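Local coordinates for subtilisin-like protein (Prochloron didemni, PDB 3ZXY) that is the subtilisin-like protease domain of PatA, which probably cleaves peptide bonds as a serine endopeptidase of the peptidase S8 family, at residues D150-V154 with P155-P159. The protein carries 1 engineered substitution. Residues are numbered along the deposited sequence; the frame is centred on the assembly and turned at random.
Sequences DCLHV and PAALP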
loop_
_atom_site.group_PDB
_atom_site.type_symbol
_atom_site.label_atom_id
_atom_site.label_comp_id
_atom_site.label_asym_id
_atom_site.label_seq_id
_atom_site.Cartn_x
_atom_site.Cartn_y
_atom_site.Cartn_z
ATOM N N ASP A 150 1.728 20.492 6.367
ATOM C CA ASP A 150 0.488 20.736 5.644
ATOM C C ASP A 150 0.890 20.734 4.172
ATOM O O ASP A 150 0.979 21.783 3.530
ATOM C CB ASP A 150 -0.069 22.090 6.095
ATOM C CG ASP A 150 -1.352 22.478 5.398
ATOM O OD1 ASP A 150 -1.954 21.594 4.742
ATOM O OD2 ASP A 150 -1.738 23.652 5.511
ATOM N N CYS A 151 1.200 19.541 3.695
ATOM C CA CYS A 151 1.765 19.346 2.378
ATOM C C CYS A 151 1.378 18.001 1.832
ATOM O O CYS A 151 0.787 17.157 2.513
ATOM C CB CYS A 151 3.288 19.412 2.442
ATOM S SG CYS A 151 3.994 18.077 3.442
ATOM N N LEU A 152 1.735 17.810 0.568
ATOM C CA LEU A 152 1.297 16.651 -0.204
ATOM C C LEU A 152 2.441 15.996 -0.967
ATOM O O LEU A 152 3.263 16.712 -1.568
ATOM C CB LEU A 152 0.261 17.123 -1.226
ATOM C CG LEU A 152 -1.001 17.816 -0.710
ATOM C CD1 LEU A 152 -1.783 18.487 -1.843
ATOM C CD2 LEU A 152 -1.857 16.813 0.059
ATOM N N HIS A 153 2.441 14.669 -0.999
ATOM C CA HIS A 153 3.278 13.885 -1.903
ATOM C C HIS A 153 2.402 13.393 -3.041
ATOM O O HIS A 153 1.196 13.202 -2.877
ATOM C CB HIS A 153 3.867 12.655 -1.210
ATOM C CG HIS A 153 5.058 12.938 -0.326
ATOM N ND1 HIS A 153 6.021 12.014 -0.100
ATOM C CD2 HIS A 153 5.408 14.060 0.396
ATOM C CE1 HIS A 153 6.932 12.522 0.746
ATOM N NE2 HIS A 153 6.590 13.786 1.020
ATOM N N VAL A 154 3.033 13.183 -4.186
ATOM C CA VAL A 154 2.466 12.421 -5.281
ATOM C C VAL A 154 3.196 11.082 -5.352
ATOM O O VAL A 154 4.417 11.008 -5.129
ATOM C CB VAL A 154 2.527 13.202 -6.616
ATOM C CG1 VAL A 154 1.662 14.454 -6.527
ATOM C CG2 VAL A 154 3.960 13.555 -7.029
ATOM N N PRO A 155 2.472 10.008 -5.672
ATOM C CA PRO A 155 1.080 9.952 -6.139
ATOM C C PRO A 155 -0.032 10.012 -5.099
ATOM O O PRO A 155 -1.204 10.015 -5.481
ATOM C CB PRO A 155 1.036 8.614 -6.870
ATOM C CG PRO A 155 2.000 7.763 -6.150
ATOM C CD PRO A 155 3.129 8.691 -5.801
ATOM N N ALA A 156 0.294 10.046 -3.818
ATOM C CA ALA A 156 -0.742 10.043 -2.779
ATOM C C ALA A 156 -1.848 11.082 -2.985
ATOM O O ALA A 156 -3.003 10.801 -2.652
ATOM C CB ALA A 156 -0.116 10.220 -1.411
ATOM N N ALA A 157 -1.513 12.270 -3.489
ATOM C CA ALA A 157 -2.467 13.361 -3.672
ATOM C C ALA A 157 -3.282 13.322 -4.976
ATOM O O ALA A 157 -4.129 14.198 -5.226
ATOM C CB ALA A 157 -1.741 14.714 -3.566
ATOM N N LEU A 158 -3.036 12.322 -5.823
ATOM C CA LEU A 158 -3.604 12.337 -7.166
ATOM C C LEU A 158 -5.007 11.735 -7.198
ATOM O O LEU A 158 -5.415 11.065 -6.263
ATOM C CB LEU A 158 -2.657 11.636 -8.142
ATOM C CG LEU A 158 -1.320 12.361 -8.354
ATOM C CD1 LEU A 158 -0.465 11.589 -9.358
ATOM C CD2 LEU A 158 -1.508 13.790 -8.823
ATOM N N PRO A 159 -5.756 11.988 -8.276
ATOM C CA PRO A 159 -7.181 11.590 -8.260
ATOM C C PRO A 159 -7.443 10.093 -8.081
ATOM O O PRO A 159 -6.817 9.265 -8.726
ATOM C CB PRO A 159 -7.700 12.082 -9.602
ATOM C CG PRO A 159 -6.765 13.185 -9.988
ATOM C CD PRO A 159 -5.424 12.804 -9.458
#
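Val-154 and Pro-155 are joined by a cis peptide bond, which brings their CA atoms to 3.0 Å and sends the chain sharply back past the end of strand 152-154. The Pro-155 ring lies against Leu-94 of helix 91-103, the helix whose Gln-91 meets the Val-154 side chain. At Ala-156 the methyl group touches Tyr-183 of helix 181-186, while its CB stands 3.6 Å from His-153 O. The hydrogen bond to His-153 O comes from Ala-157 N over 2.9 Å, in the carbonyl plane but bent, with 137° at the hydrogen. With an alanine in place of the cis proline the trans peptide is likely to be preferred, and Ala-157 N would then lose its reach to His-153 O. The reversal is thus a cis-proline bend running into a type I beta turn from Pro-155 to Leu-158, closed by Leu-158 N to Pro-155 O at 3.0 Å. In this subtilase domain it leads from the small antiparallel pair of strands 115-117 and 152-154 towards strand 162-167 of the central parallel sheet. The methyl of Ala-157 points back at Leu-152, its CB 3.9 Å from Leu-152 CB, with both leucine methyls scarcely farther off. Leu-158 meets Val-154 obliquely, Leu-158 CD2 lying 4.0 Å from Val-154 CG1. Val-154 CG1 is anti to its own carbonyl carbon (chi1 -64°), as is CG of Leu-158 (chi1 -66°), from which the CD2 branch reaches the valine. The carbonyl oxygen of Leu-158, like that of Ala-156, accepts a hydrogen bond from Gln-186 NE2.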